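Local coordinates for Lmo2812 protein (Listeria monocytogenes EGD-e, PDB 5ZQA) that is a penicillin-binding protein that probably acts as a serine-type D-Ala-D-Ala carboxypeptidase in shaping the peptidoglycan of the cell wall, at residues A[92-97]-A[162-167]; A[117-122]-A[193-198]; A[48-53]-A[266-271]. All blocks are in the same frame, centred on the assembly; numbering follows the deposited sequence.

Contact 1 of 3, residues A[92-97]-A[162-167]; sequences LDDPSA and SGLDVD
The carboxylate of D94 divides its two oxygens between L164 and its own chain: OD2 lies 4.4 Å from L164 CD2, a loose touch, while OD1 accepts from S96 N at 3.0 Å, the donor standing 39° out of the carboxylate plane. That bond makes an Asx turn, set inside a type I beta turn from D94 to A97, and it restrains the rotation of the carboxylate beside the leucine.

The contact itself is apolar and small. L164 reaches across from the facing loop with CG beside its backbone N (chi1 -70°), which brings both methyls of its fork to A97: CB stands 4.0 Å from CD1 and equally far from CD2. On CD1 the tip of L92 arrives as well, its CD2 4.1 Å away, the two leucine side chains crossing at about a right angle.

S162 holds the base of L164 in place by an ST turn, its OG taking L164 N at 3.1 Å and also bonding E128. N124, at the start of helix 124-135, touches both A97 and L164. The side chain of L164 comes within about 6 Å of those of S62 and K65, the predicted nucleophile and proton acceptor, so this loop pair probably borders the active-site cleft. The same loop reaches the predicted proton acceptor directly: S162 O is hydrogen-bonded to K65 NZ.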
ATOM      1  N   LEU A  92      13.980 -12.113   7.933  1.00 19.02           N
ATOM      2  CA  LEU A  92      14.428 -10.758   7.645  1.00 21.74           C
ATOM      3  C   LEU A  92      15.730 -10.484   8.384  1.00 25.98           C
ATOM      4  O   LEU A  92      15.888 -10.899   9.528  1.00 28.07           O
ATOM      5  CB  LEU A  92      13.366  -9.743   8.056  1.00 21.92           C
ATOM      6  CG  LEU A  92      11.967  -9.910   7.458  1.00 16.42           C
ATOM      7  CD1 LEU A  92      10.998  -9.014   8.210  1.00 17.30           C
ATOM      8  CD2 LEU A  92      11.960  -9.584   5.966  1.00 19.05           C
ATOM      9  N   ASP A  93      16.663  -9.787   7.747  1.00 28.84           N
ATOM     10  CA  ASP A  93      17.895  -9.436   8.449  1.00 32.47           C
ATOM     11  C   ASP A  93      17.771  -8.080   9.145  1.00 33.22           C
ATOM     12  O   ASP A  93      18.633  -7.700   9.931  1.00 34.90           O
ATOM     13  CB  ASP A  93      19.093  -9.454   7.497  1.00 34.88           C
ATOM     14  CG  ASP A  93      18.850  -8.670   6.226  1.00 42.06           C
ATOM     15  OD1 ASP A  93      17.957  -7.794   6.216  1.00 43.70           O
ATOM     16  OD2 ASP A  93      19.557  -8.939   5.230  1.00 47.61           O
ATOM     17  N   ASP A  94      16.690  -7.359   8.859  1.00 32.99           N
ATOM     18  CA  ASP A  94      16.416  -6.089   9.526  1.00 31.40           C
ATOM     19  C   ASP A  94      15.591  -6.327  10.785  1.00 34.33           C
ATOM     20  O   ASP A  94      14.421  -6.698  10.702  1.00 31.60           O
ATOM     21  CB  ASP A  94      15.681  -5.126   8.586  1.00 33.80           C
ATOM     22  CG  ASP A  94      15.518  -3.723   9.174  1.00 37.08           C
ATOM     23  OD1 ASP A  94      15.706  -3.531  10.397  1.00 36.15           O
ATOM     24  OD2 ASP A  94      15.187  -2.800   8.398  1.00 32.88           O
ATOM     25  N   PRO A  95      16.202  -6.094  11.957  1.00 36.80           N
ATOM     26  CA  PRO A  95      15.593  -6.270  13.281  1.00 37.11           C
ATOM     27  C   PRO A  95      14.364  -5.400  13.532  1.00 33.95           C
ATOM     28  O   PRO A  95      13.439  -5.834  14.221  1.00 35.85           O
ATOM     29  CB  PRO A  95      16.721  -5.867  14.238  1.00 37.56           C
ATOM     30  CG  PRO A  95      17.675  -5.068  13.423  1.00 38.18           C
ATOM     31  CD  PRO A  95      17.603  -5.646  12.053  1.00 36.98           C
ATOM     32  N   SER A  96      14.365  -4.185  12.993  1.00 34.00           N
ATOM     33  CA  SER A  96      13.313  -3.214  13.278  1.00 34.27           C
ATOM     34  C   SER A  96      12.101  -3.341  12.350  1.00 30.46           C
ATOM     35  O   SER A  96      11.116  -2.619  12.506  1.00 32.11           O
ATOM     36  CB  SER A  96      13.877  -1.793  13.187  1.00 35.72           C
ATOM     37  OG  SER A  96      14.870  -1.574  14.178  1.00 42.45           O
ATOM     38  N   ALA A  97      12.173  -4.251  11.386  1.00 24.81           N
ATOM     39  CA  ALA A  97      11.097  -4.393  10.408  1.00 21.64           C
ATOM     40  C   ALA A  97       9.910  -5.168  10.983  1.00 18.70           C
ATOM     41  O   ALA A  97      10.082  -6.188  11.651  1.00 18.28           O
ATOM     42  CB  ALA A  97      11.619  -5.076   9.148  1.00 18.85           C
ATOM     43  N   SER A 162       8.537  -6.011  -0.241  1.00  8.29           N
ATOM     44  CA  SER A 162       8.067  -5.379   0.982  1.00  9.08           C
ATOM     45  C   SER A 162       8.159  -3.862   0.961  1.00  9.66           C
ATOM     46  O   SER A 162       7.383  -3.166   1.621  1.00  9.81           O
ATOM     47  CB  SER A 162       8.870  -5.903   2.173  1.00 10.11           C
ATOM     48  OG  SER A 162      10.253  -5.632   1.999  1.00 11.40           O
ATOM     49  N   GLY A 163       9.140  -3.358   0.228  1.00  9.15           N
ATOM     50  CA  GLY A 163       9.476  -1.950   0.305  1.00  8.26           C
ATOM     51  C   GLY A 163      10.631  -1.675   1.255  1.00 10.37           C
ATOM     52  O   GLY A 163      11.008  -0.521   1.444  1.00 10.24           O
ATOM     53  N   LEU A 164      11.176  -2.715   1.881  1.00 11.17           N
ATOM     54  CA  LEU A 164      12.385  -2.543   2.679  1.00 11.09           C
ATOM     55  C   LEU A 164      13.531  -2.181   1.745  1.00 10.83           C
ATOM     56  O   LEU A 164      13.584  -2.673   0.623  1.00 11.63           O
ATOM     57  CB  LEU A 164      12.714  -3.815   3.458  1.00 11.34           C
ATOM     58  CG  LEU A 164      11.786  -4.184   4.617  1.00 13.06           C
ATOM     59  CD1 LEU A 164      12.208  -5.514   5.231  1.00 15.30           C
ATOM     60  CD2 LEU A 164      11.782  -3.091   5.674  1.00 14.35           C
ATOM     61  N   ASP A 165      14.444  -1.333   2.209  1.00 11.86           N
ATOM     62  CA  ASP A 165      15.628  -0.981   1.414  1.00 10.15           C
ATOM     63  C   ASP A 165      16.441  -2.222   1.068  1.00 12.64           C
ATOM     64  O   ASP A 165      16.499  -3.184   1.845  1.00 14.51           O
ATOM     65  CB  ASP A 165      16.543  -0.008   2.166  1.00 11.46           C
ATOM     66  CG  ASP A 165      15.993   1.408   2.264  1.00 15.67           C
ATOM     67  OD1 ASP A 165      14.976   1.748   1.624  1.00 15.17           O
ATOM     68  OD2 ASP A 165      16.610   2.213   3.005  1.00 21.33           O
ATOM     69  N   VAL A 166      17.092  -2.180  -0.089  1.00 12.69           N
ATOM     70  CA  VAL A 166      17.999  -3.234  -0.511  1.00 15.32           C
ATOM     71  C   VAL A 166      19.338  -2.617  -0.878  1.00 16.62           C
ATOM     72  O   VAL A 166      19.419  -1.844  -1.837  1.00 16.67           O
ATOM     73  CB  VAL A 166      17.460  -4.005  -1.726  1.00 15.51           C
ATOM     74  CG1 VAL A 166      18.472  -5.056  -2.170  1.00 20.89           C
ATOM     75  CG2 VAL A 166      16.118  -4.636  -1.408  1.00 17.74           C
ATOM     76  N   ASP A 167      20.376  -2.943  -0.110  1.00 18.33           N
ATOM     77  CA  ASP A 167      21.730  -2.462  -0.394  1.00 17.96           C
ATOM     78  C   ASP A 167      21.793  -0.955  -0.618  1.00 21.75           C
ATOM     79  O   ASP A 167      22.440  -0.481  -1.556  1.00 25.37           O
ATOM     80  CB  ASP A 167      22.302  -3.180  -1.614  1.00 25.34           C
ATOM     81  CG  ASP A 167      22.611  -4.633  -1.337  1.00 32.10           C
ATOM     82  OD1 ASP A 167      23.115  -4.931  -0.234  1.00 36.92           O
ATOM     83  OD2 ASP A 167      22.348  -5.476  -2.223  1.00 36.78           O
TER

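Contact 2 of 3, residues A[117-122]-A[193-198]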
ATOM      1  N   ALA A 117      -1.843 -10.455   5.896  1.00  7.99           N
ATOM      2  CA  ALA A 117      -0.844  -9.895   6.812  1.00  9.94           C
ATOM      3  C   ALA A 117      -0.080  -8.741   6.170  1.00  9.94           C
ATOM      4  O   ALA A 117       0.155  -7.705   6.798  1.00  9.33           O
ATOM      5  CB  ALA A 117       0.123 -10.987   7.280  1.00  9.21           C
ATOM      6  N   MET A 118       0.295  -8.913   4.910  1.00 10.44           N
ATOM      7  CA  MET A 118       0.962  -7.850   4.173  1.00 10.55           C
ATOM      8  C   MET A 118       0.125  -6.571   4.142  1.00 10.62           C
ATOM      9  O   MET A 118       0.628  -5.487   4.440  1.00 10.39           O
ATOM     10  CB  MET A 118       1.279  -8.345   2.760  1.00 10.65           C
ATOM     11  CG  MET A 118       1.847  -7.304   1.847  1.00 12.83           C
ATOM     12  SD  MET A 118       2.267  -8.009   0.246  1.00 10.19           S
ATOM     13  CE  MET A 118       0.643  -8.126  -0.506  1.00 10.81           C
ATOM     14  N   LEU A 119      -1.158  -6.685   3.805  1.00 10.48           N
ATOM     15  CA  LEU A 119      -1.981  -5.491   3.617  1.00 11.32           C
ATOM     16  C   LEU A 119      -2.470  -4.881   4.929  1.00 11.75           C
ATOM     17  O   LEU A 119      -2.584  -3.654   5.036  1.00 13.05           O
ATOM     18  CB  LEU A 119      -3.180  -5.808   2.722  1.00 11.93           C
ATOM     19  CG  LEU A 119      -2.872  -6.012   1.237  1.00  9.94           C
ATOM     20  CD1 LEU A 119      -4.177  -6.286   0.506  1.00 10.45           C
ATOM     21  CD2 LEU A 119      -2.161  -4.801   0.653  1.00 10.50           C
ATOM     22  N   THR A 120      -2.732  -5.730   5.922  1.00 11.05           N
ATOM     23  CA  THR A 120      -3.379  -5.300   7.165  1.00 10.29           C
ATOM     24  C   THR A 120      -2.374  -4.778   8.192  1.00 11.24           C
ATOM     25  O   THR A 120      -2.484  -3.635   8.663  1.00 13.20           O
ATOM     26  CB  THR A 120      -4.197  -6.465   7.774  1.00 13.37           C
ATOM     27  OG1 THR A 120      -5.206  -6.869   6.842  1.00 15.51           O
ATOM     28  CG2 THR A 120      -4.876  -6.053   9.061  1.00 14.00           C
ATOM     29  N   MET A 121      -1.378  -5.592   8.529  1.00 10.83           N
ATOM     30  CA  MET A 121      -0.395  -5.201   9.544  1.00 12.80           C
ATOM     31  C   MET A 121       0.953  -4.796   8.962  1.00 11.13           C
ATOM     32  O   MET A 121       1.881  -4.483   9.709  1.00 12.71           O
ATOM     33  CB  MET A 121      -0.185  -6.337  10.560  1.00 14.17           C
ATOM     34  CG  MET A 121       0.460  -7.601   9.983  1.00 12.58           C
ATOM     35  SD  MET A 121       1.006  -8.756  11.250  1.00 16.04           S
ATOM     36  CE  MET A 121       2.463  -7.914  11.871  1.00 15.34           C
ATOM     37  N   SER A 122       1.056  -4.815   7.634  1.00  9.94           N
ATOM     38  CA  SER A 122       2.263  -4.399   6.922  1.00 10.16           C
ATOM     39  C   SER A 122       3.421  -5.354   7.221  1.00 12.10           C
ATOM     40  O   SER A 122       4.547  -4.936   7.482  1.00 10.94           O
ATOM     41  CB  SER A 122       2.631  -2.960   7.286  1.00 13.55           C
ATOM     42  OG  SER A 122       3.266  -2.324   6.189  1.00 13.30           O
ATOM     43  N   LEU A 193     -10.427  -4.113  -1.633  1.00 10.15           N
ATOM     44  CA  LEU A 193     -11.037  -3.297  -0.597  1.00 10.65           C
ATOM     45  C   LEU A 193     -11.780  -4.155   0.430  1.00 11.34           C
ATOM     46  O   LEU A 193     -12.018  -3.708   1.547  1.00 12.70           O
ATOM     47  CB  LEU A 193     -11.973  -2.263  -1.223  1.00 11.71           C
ATOM     48  CG  LEU A 193     -11.306  -1.335  -2.247  1.00 12.09           C
ATOM     49  CD1 LEU A 193     -12.357  -0.436  -2.869  1.00 15.75           C
ATOM     50  CD2 LEU A 193     -10.228  -0.508  -1.584  1.00 10.69           C
ATOM     51  N   GLU A 194     -12.129  -5.387   0.063  1.00  9.81           N
ATOM     52  CA  GLU A 194     -12.727  -6.306   1.022  1.00 14.29           C
ATOM     53  C   GLU A 194     -11.755  -6.587   2.163  1.00 14.37           C
ATOM     54  O   GLU A 194     -12.181  -6.791   3.303  1.00 18.34           O
ATOM     55  CB  GLU A 194     -13.156  -7.609   0.330  1.00 15.63           C
ATOM     56  CG  GLU A 194     -14.319  -7.394  -0.640  1.00 17.41           C
ATOM     57  CD  GLU A 194     -14.671  -8.632  -1.467  1.00 23.62           C
ATOM     58  OE1 GLU A 194     -14.313  -9.760  -1.064  1.00 27.59           O
ATOM     59  OE2 GLU A 194     -15.319  -8.469  -2.522  1.00 29.73           O
ATOM     60  N   THR A 195     -10.454  -6.576   1.868  1.00  9.16           N
ATOM     61  CA  THR A 195      -9.448  -6.806   2.898  1.00  9.77           C
ATOM     62  C   THR A 195      -9.046  -5.493   3.575  1.00 10.06           C
ATOM     63  O   THR A 195      -8.993  -5.420   4.801  1.00 11.04           O
ATOM     64  CB  THR A 195      -8.190  -7.513   2.320  1.00 10.28           C
ATOM     65  OG1 THR A 195      -8.558  -8.800   1.809  1.00 11.35           O
ATOM     66  CG2 THR A 195      -7.124  -7.705   3.386  1.00 12.40           C
ATOM     67  N   THR A 196      -8.808  -4.449   2.781  1.00  8.69           N
ATOM     68  CA  THR A 196      -8.279  -3.204   3.343  1.00  9.01           C
ATOM     69  C   THR A 196      -9.315  -2.423   4.142  1.00 11.86           C
ATOM     70  O   THR A 196      -8.955  -1.513   4.885  1.00 13.14           O
ATOM     71  CB  THR A 196      -7.678  -2.282   2.242  1.00  9.24           C
ATOM     72  OG1 THR A 196      -8.692  -1.909   1.299  1.00  9.01           O
ATOM     73  CG2 THR A 196      -6.533  -2.997   1.508  1.00 10.64           C
ATOM     74  N   SER A 197     -10.589  -2.786   4.029  1.00 10.63           N
ATOM     75  CA  SER A 197     -11.620  -2.098   4.805  1.00 12.33           C
ATOM     76  C   SER A 197     -11.809  -2.700   6.191  1.00 14.76           C
ATOM     77  O   SER A 197     -12.573  -2.158   6.993  1.00 15.37           O
ATOM     78  CB  SER A 197     -12.959  -2.118   4.070  1.00 11.58           C
ATOM     79  OG  SER A 197     -13.431  -3.450   3.963  1.00 14.47           O
ATOM     80  N   LYS A 198     -11.127  -3.807   6.481  1.00 12.45           N
ATOM     81  CA  LYS A 198     -11.318  -4.493   7.758  1.00 13.92           C
ATOM     82  C   LYS A 198     -10.366  -3.994   8.856  1.00 13.35           C
ATOM     83  O   LYS A 198      -9.142  -4.071   8.712  1.00 11.61           O
ATOM     84  CB  LYS A 198     -11.136  -6.002   7.572  1.00 14.91           C
ATOM     85  CG  LYS A 198     -12.214  -6.681   6.738  1.00 16.55           C
ATOM     86  CD  LYS A 198     -11.945  -8.183   6.667  1.00 22.45           C
ATOM     87  CE  LYS A 198     -13.049  -8.918   5.930  1.00 29.24           C
ATOM     88  NZ  LYS A 198     -12.743 -10.370   5.805  1.00 40.16           N
TER
HETATM   89  O   HOH W   1      -7.340  -4.753   6.899  1.00 21.58           O
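L119 and T120, at the end of helix 111-120, meet T195 and T196 of the short helix 192-196, L119 by a methyl and T120 by its hydroxyl oxygen, each against threonine methyls, with a bound water beside them. In L119 CG lies beside the backbone N (chi1 -73°) and CD1 continues anti to CA (chi2 -179°), which carries CD1 to the other helix, where T196 CG2 lies 4.2 Å away and T195 CG2 is slightly farther.

The two threonines of helix 192-196 use different rotamers. In T195, CG2 is anti to the backbone N, and the methyl points across to T120, with its carbon 4.0 Å from T120 OG1; these side chains cross at about a right angle. In T196 the hydroxyl sits between the backbone N and the carbonyl carbon (chi1 62°). This turns CG2 toward L119 and sends OG1 to the carbonyl O of D223, so the buried hydroxyl is satisfied while its methyl packs.

T120 OG1 is held by S116 O, one turn back in its own helix, and by the water, 3.0 Å away. The same water is bonded to T195 O at 2.8 Å and to K198 O at 2.6 Å, thereby bridging the helix 111-120 end to the turn that leaves helix 192-196. That turn is braced by S197, whose OG and N both reach L193 O, OG at 2.8 Å and in the carbonyl plane.

Just beyond helix 111-120, S122 takes positive phi, and its OG bonds K226 NZ and S62 OG, all predicted active-site or substrate-binding residues. M118 leans on helix 65-77, while L193 and T196 rest on L225 of strand 222-230, placing the contact between the helical part and the outermost strand of the sheet.

Contact 3 of 3, residues A[48-53]-A[266-271]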
ATOM      1  N   ALA A  48      -6.916  16.132 -10.490  1.00 10.82           N
ATOM      2  CA  ALA A  48      -6.248  16.459  -9.238  1.00 10.96           C
ATOM      3  C   ALA A  48      -7.068  17.525  -8.517  1.00 12.45           C
ATOM      4  O   ALA A  48      -7.319  18.595  -9.077  1.00 18.77           O
ATOM      5  CB  ALA A  48      -4.822  16.944  -9.494  1.00 13.38           C
ATOM      6  N   LEU A  49      -7.527  17.224  -7.306  1.00 11.60           N
ATOM      7  CA  LEU A  49      -8.328  18.172  -6.527  1.00 11.12           C
ATOM      8  C   LEU A  49      -7.467  18.982  -5.559  1.00 13.89           C
ATOM      9  O   LEU A  49      -7.839  20.084  -5.148  1.00 15.01           O
ATOM     10  CB  LEU A  49      -9.426  17.420  -5.773  1.00 13.04           C
ATOM     11  CG  LEU A  49     -10.246  16.561  -6.738  1.00 16.24           C
ATOM     12  CD1 LEU A  49     -11.192  15.615  -6.017  1.00 19.04           C
ATOM     13  CD2 LEU A  49     -11.008  17.474  -7.697  1.00 19.49           C
ATOM     14  N   TYR A  50      -6.315  18.425  -5.206  1.00 11.24           N
ATOM     15  CA  TYR A  50      -5.281  19.127  -4.462  1.00 11.47           C
ATOM     16  C   TYR A  50      -3.956  18.458  -4.752  1.00 11.42           C
ATOM     17  O   TYR A  50      -3.888  17.231  -4.787  1.00 10.17           O
ATOM     18  CB  TYR A  50      -5.549  19.118  -2.953  1.00 13.09           C
ATOM     19  CG  TYR A  50      -4.460  19.797  -2.154  1.00 13.72           C
ATOM     20  CD1 TYR A  50      -4.453  21.175  -1.984  1.00 16.16           C
ATOM     21  CD2 TYR A  50      -3.425  19.064  -1.600  1.00 12.18           C
ATOM     22  CE1 TYR A  50      -3.446  21.799  -1.264  1.00 16.62           C
ATOM     23  CE2 TYR A  50      -2.408  19.678  -0.875  1.00 15.19           C
ATOM     24  CZ  TYR A  50      -2.429  21.046  -0.714  1.00 16.45           C
ATOM     25  OH  TYR A  50      -1.426  21.669  -0.001  1.00 19.28           O
ATOM     26  N   GLU A  51      -2.912  19.256  -4.967  1.00 13.24           N
ATOM     27  CA  GLU A  51      -1.567  18.724  -5.146  1.00 11.75           C
ATOM     28  C   GLU A  51      -0.528  19.593  -4.453  1.00 12.81           C
ATOM     29  O   GLU A  51      -0.544  20.820  -4.558  1.00 14.48           O
ATOM     30  CB  GLU A  51      -1.215  18.594  -6.633  1.00 14.29           C
ATOM     31  CG  GLU A  51      -1.760  17.331  -7.287  1.00 13.33           C
ATOM     32  CD  GLU A  51      -1.307  17.155  -8.734  1.00 17.93           C
ATOM     33  OE1 GLU A  51      -1.200  18.162  -9.471  1.00 19.09           O
ATOM     34  OE2 GLU A  51      -1.059  16.005  -9.141  1.00 16.97           O
ATOM     35  N   GLN A  52       0.382  18.934  -3.755  1.00 12.08           N
ATOM     36  CA  GLN A  52       1.513  19.590  -3.119  1.00 15.38           C
ATOM     37  C   GLN A  52       2.745  18.727  -3.323  1.00 12.67           C
ATOM     38  O   GLN A  52       2.789  17.606  -2.821  1.00 12.07           O
ATOM     39  CB  GLN A  52       1.239  19.806  -1.631  1.00 16.78           C
ATOM     40  CG  GLN A  52       2.392  20.408  -0.855  1.00 20.31           C
ATOM     41  CD  GLN A  52       2.093  20.508   0.633  1.00 28.24           C
ATOM     42  OE1 GLN A  52       0.943  20.365   1.064  1.00 24.30           O
ATOM     43  NE2 GLN A  52       3.132  20.756   1.427  1.00 32.45           N
ATOM     44  N   ASN A  53       3.720  19.225  -4.084  1.00 12.93           N
ATOM     45  CA  ASN A  53       4.919  18.446  -4.412  1.00 12.17           C
ATOM     46  C   ASN A  53       4.564  17.121  -5.077  1.00 12.10           C
ATOM     47  O   ASN A  53       5.174  16.095  -4.791  1.00 12.17           O
ATOM     48  CB  ASN A  53       5.770  18.195  -3.155  1.00 13.71           C
ATOM     49  CG  ASN A  53       6.484  19.440  -2.680  1.00 18.46           C
ATOM     50  OD1 ASN A  53       6.791  20.329  -3.474  1.00 20.42           O
ATOM     51  ND2 ASN A  53       6.762  19.507  -1.382  1.00 23.90           N
ATOM     52  N   GLU A 266      -7.691  13.419   6.606  1.00 10.05           N
ATOM     53  CA  GLU A 266      -9.018  13.997   6.859  1.00 11.82           C
ATOM     54  C   GLU A 266      -9.231  15.268   6.035  1.00 10.62           C
ATOM     55  O   GLU A 266     -10.288  15.452   5.433  1.00 12.54           O
ATOM     56  CB  GLU A 266      -9.215  14.311   8.343  1.00 13.34           C
ATOM     57  CG  GLU A 266      -9.386  13.096   9.233  1.00 15.42           C
ATOM     58  CD  GLU A 266      -9.623  13.493  10.684  1.00 24.85           C
ATOM     59  OE1 GLU A 266     -10.716  14.012  10.993  1.00 29.68           O
ATOM     60  OE2 GLU A 266      -8.706  13.307  11.511  1.00 33.29           O
ATOM     61  N   LYS A 267      -8.223  16.134   6.015  1.00 10.06           N
ATOM     62  CA  LYS A 267      -8.297  17.379   5.259  1.00  9.87           C
ATOM     63  C   LYS A 267      -8.419  17.116   3.759  1.00 11.59           C
ATOM     64  O   LYS A 267      -9.179  17.785   3.061  1.00 13.55           O
ATOM     65  CB  LYS A 267      -7.073  18.237   5.550  1.00 11.85           C
ATOM     66  CG  LYS A 267      -7.078  18.835   6.945  1.00 13.03           C
ATOM     67  CD  LYS A 267      -5.781  19.561   7.184  1.00 14.50           C
ATOM     68  CE  LYS A 267      -5.732  20.201   8.563  1.00 16.20           C
ATOM     69  NZ  LYS A 267      -4.332  20.629   8.836  1.00 18.33           N
ATOM     70  N   LEU A 268      -7.680  16.122   3.269  1.00 11.79           N
ATOM     71  CA  LEU A 268      -7.712  15.801   1.844  1.00 10.21           C
ATOM     72  C   LEU A 268      -9.051  15.195   1.438  1.00 10.26           C
ATOM     73  O   LEU A 268      -9.570  15.487   0.349  1.00 11.11           O
ATOM     74  CB  LEU A 268      -6.565  14.845   1.478  1.00 10.15           C
ATOM     75  CG  LEU A 268      -5.164  15.462   1.557  1.00  9.00           C
ATOM     76  CD1 LEU A 268      -4.110  14.371   1.510  1.00 12.55           C
ATOM     77  CD2 LEU A 268      -4.943  16.450   0.414  1.00 12.32           C
ATOM     78  N   MET A 269      -9.625  14.367   2.309  1.00 11.00           N
ATOM     79  CA  MET A 269     -10.916  13.757   2.012  1.00 12.10           C
ATOM     80  C   MET A 269     -12.013  14.827   1.982  1.00 15.76           C
ATOM     81  O   MET A 269     -12.926  14.753   1.153  1.00 14.78           O
ATOM     82  CB  MET A 269     -11.233  12.649   3.030  1.00 13.60           C
ATOM     83  CG  MET A 269     -10.430  11.359   2.798  1.00 13.86           C
ATOM     84  SD  MET A 269     -10.749  10.699   1.138  1.00 16.34           S
ATOM     85  CE  MET A 269      -9.615   9.306   1.049  1.00 13.49           C
ATOM     86  N   GLU A 270     -11.901  15.832   2.850  1.00 13.07           N
ATOM     87  CA  GLU A 270     -12.834  16.967   2.838  1.00 15.35           C
ATOM     88  C   GLU A 270     -12.784  17.702   1.495  1.00 15.63           C
ATOM     89  O   GLU A 270     -13.820  18.039   0.916  1.00 15.99           O
ATOM     90  CB  GLU A 270     -12.530  17.940   3.986  1.00 17.37           C
ATOM     91  CG  GLU A 270     -13.467  19.143   4.037  1.00 23.50           C
ATOM     92  CD  GLU A 270     -13.498  19.813   5.401  1.00 36.99           C
ATOM     93  OE1 GLU A 270     -13.520  19.092   6.423  1.00 41.34           O
ATOM     94  OE2 GLU A 270     -13.509  21.061   5.450  1.00 39.58           O
ATOM     95  N   VAL A 271     -11.578  17.946   0.998  1.00 12.51           N
ATOM     96  CA  VAL A 271     -11.397  18.549  -0.322  1.00 11.47           C
ATOM     97  C   VAL A 271     -11.939  17.636  -1.412  1.00 13.94           C
ATOM     98  O   VAL A 271     -12.623  18.087  -2.346  1.00 14.93           O
ATOM     99  CB  VAL A 271      -9.901  18.845  -0.590  1.00 13.01           C
ATOM    100  CG1 VAL A 271      -9.674  19.261  -2.045  1.00 15.72           C
ATOM    101  CG2 VAL A 271      -9.430  19.931   0.352  1.00 14.55           C
TER
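Y50, on the outermost strand 48-52, meets helix 258-272 with CB and one ring carbon, and its ring then leads away from the helix. CB comes first, 4.2 Å from V271 CG1. With CG anti to the backbone N (chi1 178°), the ring swings along the strand, and CD2 meets L268 CD2 at 3.6 Å, an oblique approach in which the two side chains cross at about a right angle. At the tip, OH no longer addresses the helix: it donates to Q52 OE1, 2.9 Å away, standing 37° above the plane of that amide. The acceptor lies at the edge of the tyrosine ring, in its plane, and belongs to the residue two positions on along the same strand. The phenol is thus tied back to its own strand while its ring packs against the helix.

V271 serves two neighbours with one branch. CG1 reaches Y50 CB, and it also lies 3.7 Å from L49 O and 4.2 Å from L49 CB. L49 and Y50 form a classic beta bulge opposite V40, and both contribute to the contact with V271. L268 brings its methyl to the tyrosine from a CB that does not itself face the strand.

In the fold, helix 258-272 lies against the antiparallel sheet. L268 rests on S250 and V252 and M269 on V248 and S250, all of strand 246-255, while L31 of the N-terminal loop touches both Y50 and L268. E51, pointing away from helix 258-272, forms a salt bridge with K176 of helix 175-188, which links the strand to that helix as well.

Along the chain the segments come as 48-53, 92-97, 117-122, 162-167, 193-198 and 266-271: contacts 1 and 2 interlock, and both lie inside the long loop closed by contact 3. Contacts 1 and 2 have centres 20 Å apart, with nearest atoms about 6 Å apart, and both come close to K65 of helix 65-77, consistent with two sides of one active-site region. Contact 3 is remote, its centre 31 Å from that of contact 1 and 23 Å from that of contact 2. It joins the edge strand 48-52 to the last helix, whereas contact 2 abuts strand 222-230 at the other edge of the same sheet.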